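Long-range contacts in uronate isomerase (Bacillus halodurans C-125, PDB 3HK9), which probably catalyses the zinc-dependent interconversion of D-glucuronate and D-fructuronate, as uronate isomerases of the amidohydrolase superfamily do: residues Ile253-Met258 / Asn294-Thr299; His166-Leu171 / Pro217-Val222; Phe322-Phe327 / Ile350-Asp355. All blocks are in the same frame, centred on the assembly; numbering follows the deposited sequence.

Contact 1: residues Ile253-Met258 / Asn294-Thr299; sequences IPFAMM and NKFLVT. With REL (D-glucuronic acid), chain M.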
loop_
_atom_site.group_PDB
_atom_site.type_symbol
_atom_site.label_atom_id
_atom_site.label_comp_id
_atom_site.label_asym_id
_atom_site.label_seq_id
_atom_site.Cartn_x
_atom_site.Cartn_y
_atom_site.Cartn_z
ATOM N N ILE A 253 -53.979 -36.831 -41.190
ATOM C CA ILE A 253 -52.529 -36.794 -41.027
ATOM C C ILE A 253 -52.063 -35.343 -40.910
ATOM O O ILE A 253 -52.360 -34.520 -41.771
ATOM C CB ILE A 253 -51.821 -37.451 -42.235
ATOM C CG1 ILE A 253 -52.270 -38.907 -42.368
ATOM C CG2 ILE A 253 -50.316 -37.401 -42.056
ATOM C CD1 ILE A 253 -51.622 -39.645 -43.534
ATOM N N PRO A 254 -51.332 -35.011 -39.835
ATOM C CA PRO A 254 -50.860 -33.636 -39.675
ATOM C C PRO A 254 -49.851 -33.207 -40.739
ATOM O O PRO A 254 -49.158 -34.032 -41.333
ATOM C CB PRO A 254 -50.271 -33.634 -38.263
ATOM C CG PRO A 254 -49.840 -35.055 -38.067
ATOM C CD PRO A 254 -50.968 -35.835 -38.669
ATOM N N PHE A 255 -49.790 -31.901 -40.973
ATOM C CA PHE A 255 -48.883 -31.320 -41.953
ATOM C C PHE A 255 -47.782 -30.596 -41.191
ATOM O O PHE A 255 -48.053 -29.650 -40.455
ATOM C CB PHE A 255 -49.664 -30.350 -42.851
ATOM C CG PHE A 255 -48.824 -29.656 -43.894
ATOM C CD1 PHE A 255 -47.791 -30.323 -44.543
ATOM C CD2 PHE A 255 -49.103 -28.343 -44.261
ATOM C CE1 PHE A 255 -47.044 -29.692 -45.549
ATOM C CE2 PHE A 255 -48.364 -27.701 -45.265
ATOM C CZ PHE A 255 -47.335 -28.377 -45.909
ATOM N N ALA A 256 -46.543 -31.061 -41.348
ATOM C CA ALA A 256 -45.400 -30.462 -40.667
ATOM C C ALA A 256 -44.714 -29.420 -41.542
ATOM O O ALA A 256 -44.327 -29.714 -42.669
ATOM C CB ALA A 256 -44.399 -31.543 -40.276
ATOM N N MET A 257 -44.564 -28.206 -41.016
ATOM C CA MET A 257 -43.914 -27.122 -41.750
ATOM C C MET A 257 -42.722 -26.625 -40.964
ATOM O O MET A 257 -42.865 -26.178 -39.826
ATOM C CB MET A 257 -44.880 -25.954 -41.978
ATOM C CG MET A 257 -46.123 -26.300 -42.789
ATOM S SD MET A 257 -47.178 -24.856 -43.096
ATOM C CE MET A 257 -47.950 -24.653 -41.496
ATOM N N MET A 258 -41.542 -26.711 -41.564
ATOM C CA MET A 258 -40.328 -26.251 -40.905
ATOM C C MET A 258 -39.938 -24.998 -41.682
ATOM O O MET A 258 -39.384 -25.069 -42.787
ATOM C CB MET A 258 -39.270 -27.346 -40.982
ATOM C CG MET A 258 -39.862 -28.722 -40.700
ATOM S SD MET A 258 -38.710 -29.831 -39.888
ATOM C CE MET A 258 -37.807 -30.423 -41.267
ATOM N N ASN A 294 -57.725 -29.432 -40.132
ATOM C CA ASN A 294 -56.373 -29.913 -40.430
ATOM C C ASN A 294 -55.472 -29.665 -39.223
ATOM O O ASN A 294 -55.679 -28.707 -38.472
ATOM C CB ASN A 294 -55.769 -29.194 -41.638
ATOM C CG ASN A 294 -56.380 -29.642 -42.947
ATOM O OD1 ASN A 294 -57.442 -29.165 -43.349
ATOM N ND2 ASN A 294 -55.717 -30.574 -43.615
ATOM N N LYS A 295 -54.477 -30.528 -39.044
ATOM C CA LYS A 295 -53.543 -30.398 -37.932
ATOM C C LYS A 295 -52.189 -29.959 -38.464
ATOM O O LYS A 295 -51.748 -30.424 -39.514
ATOM C CB LYS A 295 -53.421 -31.728 -37.189
ATOM C CG LYS A 295 -54.698 -32.137 -36.459
ATOM C CD LYS A 295 -54.579 -33.543 -35.882
ATOM C CE LYS A 295 -54.381 -34.579 -36.986
ATOM N NZ LYS A 295 -54.258 -35.979 -36.469
ATOM N N PHE A 296 -51.528 -29.065 -37.737
ATOM C CA PHE A 296 -50.238 -28.549 -38.176
ATOM C C PHE A 296 -49.123 -28.658 -37.143
ATOM O O PHE A 296 -49.290 -28.265 -35.988
ATOM C CB PHE A 296 -50.392 -27.076 -38.583
ATOM C CG PHE A 296 -51.379 -26.843 -39.712
ATOM C CD1 PHE A 296 -50.939 -26.726 -41.031
ATOM C CD2 PHE A 296 -52.744 -26.720 -39.449
ATOM C CE1 PHE A 296 -51.842 -26.485 -42.075
ATOM C CE2 PHE A 296 -53.658 -26.479 -40.485
ATOM C CZ PHE A 296 -53.203 -26.361 -41.800
ATOM N N LEU A 297 -47.990 -29.212 -37.565
ATOM C CA LEU A 297 -46.808 -29.312 -36.718
ATOM C C LEU A 297 -45.883 -28.222 -37.263
ATOM O O LEU A 297 -45.576 -28.201 -38.453
ATOM C CB LEU A 297 -46.147 -30.684 -36.853
ATOM C CG LEU A 297 -46.804 -31.820 -36.059
ATOM C CD1 LEU A 297 -46.367 -33.169 -36.621
ATOM C CD2 LEU A 297 -46.436 -31.687 -34.588
ATOM N N VAL A 298 -45.452 -27.305 -36.410
ATOM C CA VAL A 298 -44.597 -26.231 -36.881
ATOM C C VAL A 298 -43.385 -25.987 -36.005
ATOM O O VAL A 298 -43.446 -26.114 -34.781
ATOM C CB VAL A 298 -45.396 -24.897 -37.009
ATOM C CG1 VAL A 298 -44.474 -23.762 -37.468
ATOM C CG2 VAL A 298 -46.541 -25.063 -37.998
ATOM N N THR A 299 -42.276 -25.664 -36.662
ATOM C CA THR A 299 -41.025 -25.332 -36.004
ATOM C C THR A 299 -40.443 -24.274 -36.932
ATOM O O THR A 299 -40.611 -24.359 -38.148
ATOM C CB THR A 299 -40.073 -26.557 -35.894
ATOM O OG1 THR A 299 -39.032 -26.265 -34.951
ATOM C CG2 THR A 299 -39.440 -26.892 -37.245
HETATM O O6A REL M . -35.044 -29.627 -43.559
HETATM C C6 REL M . -34.576 -30.363 -42.641
HETATM O O6B REL M . -35.068 -31.440 -42.260
HETATM C C5 REL M . -33.306 -29.855 -41.954
HETATM O O5 REL M . -33.344 -30.274 -40.584
HETATM C C4 REL M . -31.999 -30.394 -42.607
HETATM O O4 REL M . -31.995 -29.920 -43.971
HETATM C C3 REL M . -30.683 -29.935 -41.916
HETATM O O3 REL M . -29.524 -30.245 -42.718
HETATM C C2 REL M . -30.539 -30.578 -40.517
HETATM O O2 REL M . -29.615 -31.657 -40.517
HETATM C C1 REL M . -30.123 -29.528 -39.479
HETATM O O1 REL M . -30.459 -29.627 -38.295
HETATM O O HOH W 1 -54.658 -32.925 -40.625
HETATM O O HOH W 2 -53.026 -31.395 -42.085
#
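F255-M258 and F296-T299 pair as adjacent parallel strands in the wall of the (beta/alpha)8 barrel expected of an amidohydrolase relative, 14° apart in direction. Four backbone hydrogen bonds join them, among them F255 N to K295 O at 2.9 Å and M257 N to L297 O at 2.8 Å. The last, T299 N to M257 O, is longer, 3.3 Å. Just before the strands begin, two waters bridge the segments, one of them accepting from K295 N and donating to I253 O.

F255, M257, F296 and V298 form the outer face, where bulky apolar groups suit a buried layer. F296 CE1 meets the edge of the F255 ring in its plane, and M257, bent at chi3 (-76°), swings CE to 3.7 Å from F296 CD1. On the inner face A256 is small enough to sit beside L297, their CB atoms 3.9 Å apart. M258 crosses T299 CG2 and carries its CE to 3.1 Å from O6B of the glucuronic acid.

K295 runs its aliphatic chain alongside P254 and gives NZ to N252 O and F411 O. Helices 235-250 and 282-290 pack on the outer face, helix 393-412 lies against P254 and L297, and strand 220-224 borders the 255-258 strand.

Contact 2: residues His166-Leu171 / Pro217-Val222; sequences HAALRL and PVYMAV. With REL (D-glucuronic acid), chain M.
L169-L171 and M220-A221 make the tightly knit half of this contact. A221 N donates to L169 O at 2.9 Å, from above the carbonyl plane, and L171 N to A221 O at 2.8 Å. The L169 and M220 side chains run alongside each other, L169 CD2 4.0 Å from M220 CG; L171 CD1 touches the M220 sulfur. Apolar chains suit this buried side, where L169 and L171 pack on helix 198-215.

Towards H166 the 217-222 segment has one residue more between A167-P217 and L169-M220, and the bond L169 N to Y219 O is bent, 137° at the hydrogen. A168 suits its place because its methyl fits over one face of the Y219 ring, a CH-pi contact 4.2 Å from the centroid. The backbone holds, V218 N donating to A167 O at 2.7 Å, but the side chains meet loosely: partly exposed H166 reaches V218 through CB to CG1, 4.1 Å.

The pair, parallel and joined by a beta-alpha-beta connection, is consistent with neighbouring strands of this family's (beta/alpha)8 barrel; its opposite end faces the active site. There R170, bent at chi2 (54°), passes CD beside A221 CB and presents its guanidinium edge to the bound D-glucuronic acid's carboxylate. R170 NH2 donates nearly straight to the ligand's O6A at 2.7 Å, and NH1 to its O6B at 3.0 Å. D172, salt-bridged to R170 NE, fixes the group's rotation.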
loop_
_atom_site.group_PDB
_atom_site.type_symbol
_atom_site.label_atom_id
_atom_site.label_comp_id
_atom_site.label_asym_id
_atom_site.label_seq_id
_atom_site.Cartn_x
_atom_site.Cartn_y
_atom_site.Cartn_z
ATOM N N HIS A 166 -40.375 -44.899 -37.608
ATOM C CA HIS A 166 -41.603 -44.465 -38.262
ATOM C C HIS A 166 -41.326 -43.539 -39.446
ATOM O O HIS A 166 -40.343 -42.796 -39.454
ATOM C CB HIS A 166 -42.520 -43.777 -37.250
ATOM C CG HIS A 166 -42.784 -44.601 -36.028
ATOM N ND1 HIS A 166 -41.848 -44.771 -35.027
ATOM C CD2 HIS A 166 -43.862 -45.335 -35.661
ATOM C CE1 HIS A 166 -42.340 -45.574 -34.099
ATOM N NE2 HIS A 166 -43.559 -45.930 -34.459
ATOM N N ALA A 167 -42.205 -43.587 -40.440
ATOM C CA ALA A 167 -42.045 -42.784 -41.644
ATOM C C ALA A 167 -42.706 -41.418 -41.617
ATOM O O ALA A 167 -43.731 -41.202 -40.956
ATOM C CB ALA A 167 -42.558 -43.563 -42.855
ATOM N N ALA A 168 -42.097 -40.500 -42.358
ATOM C CA ALA A 168 -42.596 -39.141 -42.506
ATOM C C ALA A 168 -42.388 -38.805 -43.981
ATOM O O ALA A 168 -41.256 -38.815 -44.477
ATOM C CB ALA A 168 -41.811 -38.181 -41.621
ATOM N N LEU A 169 -43.484 -38.517 -44.677
ATOM C CA LEU A 169 -43.433 -38.201 -46.102
ATOM C C LEU A 169 -42.983 -36.771 -46.402
ATOM O O LEU A 169 -43.783 -35.834 -46.381
ATOM C CB LEU A 169 -44.802 -38.475 -46.738
ATOM C CG LEU A 169 -44.988 -38.100 -48.210
ATOM C CD1 LEU A 169 -43.888 -38.719 -49.059
ATOM C CD2 LEU A 169 -46.358 -38.567 -48.670
ATOM N N ARG A 170 -41.694 -36.627 -46.694
ATOM C CA ARG A 170 -41.088 -35.335 -47.003
ATOM C C ARG A 170 -41.422 -34.947 -48.454
ATOM O O ARG A 170 -41.208 -35.735 -49.376
ATOM C CB ARG A 170 -39.577 -35.441 -46.782
ATOM C CG ARG A 170 -38.843 -34.120 -46.750
ATOM C CD ARG A 170 -39.444 -33.137 -45.737
ATOM N NE ARG A 170 -38.703 -31.885 -45.795
ATOM C CZ ARG A 170 -37.643 -31.598 -45.050
ATOM N NH1 ARG A 170 -37.191 -32.466 -44.152
ATOM N NH2 ARG A 170 -36.993 -30.458 -45.247
ATOM N N LEU A 171 -41.930 -33.730 -48.656
ATOM C CA LEU A 171 -42.348 -33.289 -49.993
ATOM C C LEU A 171 -41.733 -32.014 -50.589
ATOM O O LEU A 171 -42.324 -31.414 -51.493
ATOM C CB LEU A 171 -43.876 -33.145 -49.997
ATOM C CG LEU A 171 -44.673 -34.374 -49.528
ATOM C CD1 LEU A 171 -46.126 -34.011 -49.235
ATOM C CD2 LEU A 171 -44.592 -35.445 -50.591
ATOM N N PRO A 217 -46.968 -42.852 -43.088
ATOM C CA PRO A 217 -46.255 -41.804 -42.353
ATOM C C PRO A 217 -47.043 -41.199 -41.200
ATOM O O PRO A 217 -48.272 -41.158 -41.238
ATOM C CB PRO A 217 -45.970 -40.780 -43.439
ATOM C CG PRO A 217 -47.235 -40.842 -44.247
ATOM C CD PRO A 217 -47.463 -42.334 -44.379
ATOM N N VAL A 218 -46.327 -40.727 -40.183
ATOM C CA VAL A 218 -46.960 -40.089 -39.035
ATOM C C VAL A 218 -47.370 -38.669 -39.421
ATOM O O VAL A 218 -48.196 -38.036 -38.759
ATOM C CB VAL A 218 -46.010 -40.067 -37.815
ATOM C CG1 VAL A 218 -45.935 -41.458 -37.207
ATOM C CG2 VAL A 218 -44.616 -39.629 -38.235
ATOM N N TYR A 219 -46.789 -38.172 -40.507
ATOM C CA TYR A 219 -47.123 -36.849 -41.015
ATOM C C TYR A 219 -46.413 -36.564 -42.337
ATOM O O TYR A 219 -45.450 -37.246 -42.694
ATOM C CB TYR A 219 -46.784 -35.753 -39.971
ATOM C CG TYR A 219 -45.317 -35.630 -39.589
ATOM C CD1 TYR A 219 -44.384 -35.087 -40.473
ATOM C CD2 TYR A 219 -44.864 -36.053 -38.337
ATOM C CE1 TYR A 219 -43.038 -34.967 -40.121
ATOM C CE2 TYR A 219 -43.522 -35.938 -37.976
ATOM C CZ TYR A 219 -42.614 -35.396 -38.875
ATOM O OH TYR A 219 -41.278 -35.305 -38.528
ATOM N N MET A 220 -46.926 -35.584 -43.075
ATOM C CA MET A 220 -46.316 -35.146 -44.328
ATOM C C MET A 220 -45.567 -33.873 -43.940
ATOM O O MET A 220 -46.083 -33.055 -43.168
ATOM C CB MET A 220 -47.380 -34.832 -45.385
ATOM C CG MET A 220 -48.045 -36.060 -45.988
ATOM S SD MET A 220 -49.321 -35.600 -47.181
ATOM C CE MET A 220 -50.717 -35.286 -46.091
ATOM N N ALA A 221 -44.361 -33.699 -44.466
ATOM C CA ALA A 221 -43.555 -32.540 -44.114
ATOM C C ALA A 221 -42.930 -31.799 -45.292
ATOM O O ALA A 221 -42.886 -32.306 -46.417
ATOM C CB ALA A 221 -42.464 -32.968 -43.153
ATOM N N VAL A 222 -42.439 -30.598 -45.004
ATOM C CA VAL A 222 -41.782 -29.745 -45.988
ATOM C C VAL A 222 -41.025 -28.645 -45.255
ATOM O O VAL A 222 -41.458 -28.206 -44.182
ATOM C CB VAL A 222 -42.806 -29.069 -46.929
ATOM C CG1 VAL A 222 -43.753 -28.186 -46.132
ATOM C CG2 VAL A 222 -42.082 -28.238 -47.977
HETATM O O6A REL M . -35.044 -29.627 -43.559
HETATM C C6 REL M . -34.576 -30.363 -42.641
HETATM O O6B REL M . -35.068 -31.440 -42.260
HETATM C C5 REL M . -33.306 -29.855 -41.954
HETATM O O5 REL M . -33.344 -30.274 -40.584
HETATM C C4 REL M . -31.999 -30.394 -42.607
HETATM O O4 REL M . -31.995 -29.920 -43.971
HETATM C C3 REL M . -30.683 -29.935 -41.916
HETATM O O3 REL M . -29.524 -30.245 -42.718
HETATM C C2 REL M . -30.539 -30.578 -40.517
HETATM O O2 REL M . -29.615 -31.657 -40.517
HETATM C C1 REL M . -30.123 -29.528 -39.479
HETATM O O1 REL M . -30.459 -29.627 -38.295
#

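Contact 3: residues Phe322-Phe327 / Ile350-Asp355; sequences FGCWWF and IPQHSD. With ZN (zinc ion), chain P; REL (D-glucuronic acid), chain M; CO3 (carbonate ion), chain N.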
loop_
_atom_site.group_PDB
_atom_site.type_symbol
_atom_site.label_atom_id
_atom_site.label_comp_id
_atom_site.label_asym_id
_atom_site.label_seq_id
_atom_site.Cartn_x
_atom_site.Cartn_y
_atom_site.Cartn_z
ATOM N N PHE A 322 -43.062 -27.600 -32.247
ATOM C CA PHE A 322 -42.106 -28.589 -31.805
ATOM C C PHE A 322 -40.659 -28.206 -32.049
ATOM O O PHE A 322 -40.340 -27.469 -32.987
ATOM C CB PHE A 322 -42.387 -29.923 -32.514
ATOM C CG PHE A 322 -42.011 -29.920 -33.975
ATOM C CD1 PHE A 322 -40.723 -30.270 -34.378
ATOM C CD2 PHE A 322 -42.930 -29.525 -34.941
ATOM C CE1 PHE A 322 -40.351 -30.224 -35.722
ATOM C CE2 PHE A 322 -42.574 -29.473 -36.295
ATOM C CZ PHE A 322 -41.279 -29.823 -36.686
ATOM N N GLY A 323 -39.801 -28.733 -31.179
ATOM C CA GLY A 323 -38.367 -28.552 -31.264
ATOM C C GLY A 323 -37.717 -27.189 -31.341
ATOM O O GLY A 323 -38.367 -26.145 -31.484
ATOM N N CYS A 324 -36.393 -27.245 -31.214
ATOM C CA CYS A 324 -35.491 -26.103 -31.288
ATOM C C CYS A 324 -34.622 -26.570 -32.450
ATOM O O CYS A 324 -33.596 -27.235 -32.279
ATOM C CB CYS A 324 -34.682 -25.981 -29.993
ATOM S SG CYS A 324 -35.734 -25.788 -28.516
ATOM N N TRP A 325 -35.094 -26.225 -33.637
ATOM C CA TRP A 325 -34.497 -26.623 -34.896
ATOM C C TRP A 325 -33.217 -25.971 -35.398
ATOM O O TRP A 325 -33.111 -24.743 -35.462
ATOM C CB TRP A 325 -35.580 -26.493 -35.972
ATOM C CG TRP A 325 -35.206 -26.967 -37.343
ATOM C CD1 TRP A 325 -34.502 -28.096 -37.663
ATOM C CD2 TRP A 325 -35.623 -26.388 -38.589
ATOM N NE1 TRP A 325 -34.464 -28.259 -39.031
ATOM C CE2 TRP A 325 -35.145 -27.227 -39.623
ATOM C CE3 TRP A 325 -36.357 -25.243 -38.931
ATOM C CZ2 TRP A 325 -35.380 -26.958 -40.980
ATOM C CZ3 TRP A 325 -36.592 -24.974 -40.287
ATOM C CH2 TRP A 325 -36.102 -25.833 -41.291
ATOM N N TRP A 326 -32.237 -26.816 -35.718
ATOM C CA TRP A 326 -30.999 -26.375 -36.349
ATOM C C TRP A 326 -30.187 -25.303 -35.617
ATOM O O TRP A 326 -29.492 -25.583 -34.642
ATOM C CB TRP A 326 -31.391 -25.865 -37.737
ATOM C CG TRP A 326 -30.406 -26.023 -38.833
ATOM C CD1 TRP A 326 -29.043 -26.060 -38.734
ATOM C CD2 TRP A 326 -30.712 -26.048 -40.227
ATOM N NE1 TRP A 326 -28.483 -26.100 -39.993
ATOM C CE2 TRP A 326 -29.489 -26.093 -40.925
ATOM C CE3 TRP A 326 -31.909 -26.032 -40.956
ATOM C CZ2 TRP A 326 -29.427 -26.124 -42.321
ATOM C CZ3 TRP A 326 -31.848 -26.062 -42.337
ATOM C CH2 TRP A 326 -30.611 -26.108 -43.007
ATOM N N PHE A 327 -30.254 -24.073 -36.119
ATOM C CA PHE A 327 -29.527 -22.961 -35.512
ATOM C C PHE A 327 -30.172 -22.568 -34.179
ATOM O O PHE A 327 -29.615 -21.786 -33.414
ATOM C CB PHE A 327 -29.487 -21.775 -36.487
ATOM C CG PHE A 327 -28.936 -22.134 -37.847
ATOM C CD1 PHE A 327 -27.659 -22.683 -37.972
ATOM C CD2 PHE A 327 -29.706 -21.975 -38.992
ATOM C CE1 PHE A 327 -27.159 -23.075 -39.221
ATOM C CE2 PHE A 327 -29.217 -22.363 -40.251
ATOM C CZ PHE A 327 -27.944 -22.914 -40.361
ATOM N N ILE A 350 -44.230 -29.681 -27.826
ATOM C CA ILE A 350 -43.187 -30.695 -27.943
ATOM C C ILE A 350 -41.881 -29.912 -27.927
ATOM O O ILE A 350 -41.473 -29.343 -28.937
ATOM C CB ILE A 350 -43.335 -31.474 -29.260
ATOM C CG1 ILE A 350 -44.685 -32.194 -29.271
ATOM C CG2 ILE A 350 -42.191 -32.452 -29.423
ATOM C CD1 ILE A 350 -44.970 -32.941 -30.557
ATOM N N PRO A 351 -41.202 -29.885 -26.770
ATOM C CA PRO A 351 -39.943 -29.154 -26.611
ATOM C C PRO A 351 -38.768 -29.476 -27.524
ATOM O O PRO A 351 -38.006 -28.573 -27.860
ATOM C CB PRO A 351 -39.598 -29.376 -25.143
ATOM C CG PRO A 351 -40.134 -30.749 -24.884
ATOM C CD PRO A 351 -41.482 -30.710 -25.579
ATOM N N GLN A 352 -38.614 -30.723 -27.960
ATOM C CA GLN A 352 -37.439 -31.019 -28.765
ATOM C C GLN A 352 -37.483 -32.251 -29.677
ATOM O O GLN A 352 -38.358 -33.118 -29.554
ATOM C CB GLN A 352 -36.243 -31.135 -27.805
ATOM C CG GLN A 352 -34.863 -31.319 -28.442
ATOM C CD GLN A 352 -34.404 -30.104 -29.224
ATOM O OE1 GLN A 352 -35.058 -29.684 -30.179
ATOM N NE2 GLN A 352 -33.272 -29.532 -28.822
ATOM N N HIS A 353 -36.541 -32.274 -30.622
ATOM C CA HIS A 353 -36.331 -33.387 -31.546
ATOM C C HIS A 353 -34.825 -33.360 -31.771
ATOM O O HIS A 353 -34.193 -32.328 -31.556
ATOM C CB HIS A 353 -37.115 -33.230 -32.867
ATOM C CG HIS A 353 -36.636 -32.121 -33.753
ATOM N ND1 HIS A 353 -37.112 -30.830 -33.658
ATOM C CD2 HIS A 353 -35.747 -32.121 -34.775
ATOM C CE1 HIS A 353 -36.539 -30.084 -34.584
ATOM N NE2 HIS A 353 -35.706 -30.843 -35.276
ATOM N N SER A 354 -34.233 -34.482 -32.168
ATOM C CA SER A 354 -32.783 -34.515 -32.352
ATOM C C SER A 354 -32.312 -34.049 -33.716
ATOM O O SER A 354 -31.279 -33.399 -33.820
ATOM C CB SER A 354 -32.246 -35.925 -32.122
ATOM O OG SER A 354 -32.620 -36.784 -33.188
ATOM N N ASP A 355 -33.062 -34.398 -34.758
ATOM C CA ASP A 355 -32.687 -34.037 -36.123
ATOM C C ASP A 355 -31.405 -34.819 -36.433
ATOM O O ASP A 355 -30.590 -34.398 -37.251
ATOM C CB ASP A 355 -32.398 -32.534 -36.215
ATOM C CG ASP A 355 -32.821 -31.930 -37.542
ATOM O OD1 ASP A 355 -32.825 -32.648 -38.564
ATOM O OD2 ASP A 355 -33.145 -30.725 -37.561
HETATM ZN ZN ZN P . -34.047 -32.072 -40.311
HETATM O O6A REL M . -35.044 -29.627 -43.559
HETATM C C6 REL M . -34.576 -30.363 -42.641
HETATM O O6B REL M . -35.068 -31.440 -42.260
HETATM C C5 REL M . -33.306 -29.855 -41.954
HETATM O O5 REL M . -33.344 -30.274 -40.584
HETATM C C4 REL M . -31.999 -30.394 -42.607
HETATM O O4 REL M . -31.995 -29.920 -43.971
HETATM C C3 REL M . -30.683 -29.935 -41.916
HETATM O O3 REL M . -29.524 -30.245 -42.718
HETATM C C2 REL M . -30.539 -30.578 -40.517
HETATM O O2 REL M . -29.615 -31.657 -40.517
HETATM C C1 REL M . -30.123 -29.528 -39.479
HETATM O O1 REL M . -30.459 -29.627 -38.295
HETATM C C CO3 N . -24.720 -25.631 -40.863
HETATM O O1 CO3 N . -24.244 -24.458 -40.516
HETATM O O2 CO3 N . -23.952 -26.682 -40.834
HETATM O O3 CO3 N . -25.980 -25.771 -41.127
HETATM O O HOH W 3 -33.695 -29.815 -33.007
HETATM O O HOH W 4 -32.270 -29.466 -35.252
#
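F322 and I350 bridge backbones deep in the barrel, and from there both segments run on toward the zinc site, where D355 supplies the amidohydrolase-type carboxylate ligand. F322 turns its ring edge, offset, toward the face of H353, planes at 60°. G323 follows with positive phi (54°), bonding I350 O through its N; a side chain would run into H353 ND1, so glycine suits. C324 N donates to Q352 OE1 at 3.0 Å, and H353 N reaches the same oxygen from the opposite face of the amide plane.

W325, its CG anti to the backbone N (chi1 -175°), sends NE1 straight to O5 of the glucuronic acid at 2.8 Å. D355 OD2 lies at that indole's edge, in plane, 3.0 Å from W325 CD1, carboxylate and ring nearly coplanar. O5 also binds zinc, as does D355 OD1 at 2.2 Å; H26 and H28 complete the protein ligands. W326 lays one indole face over the sugar, 3.5 Å from C1 to the ring plane, while NE1 bonds a carbonate ion, probably from the crystallisation liquor. With an alanine here, the C1 end of the glucuronic acid would probably lose its flat cover. A water joins W326 N to D355 OD2.

Following the chain from the N terminus, contact 2 comes first and closes a largely helical loop between 171 and 217. Contact 1 then closes the excursion from 258 to 294, and contact 3 the shorter one from 327 to 350, which holds helix 331-345. The three loops follow in series; none nests or crosses. They are nevertheless joined through the sheet: A256 N meets M220 O at 2.7 Å between contacts 1 and 2, and V298 O meets F322 N at 3.0 Å between contacts 1 and 3. Contacts 2 and 3 do not touch each other, yet all three reach the glucuronic acid, tying successive barrel strands and their loops to one pocket.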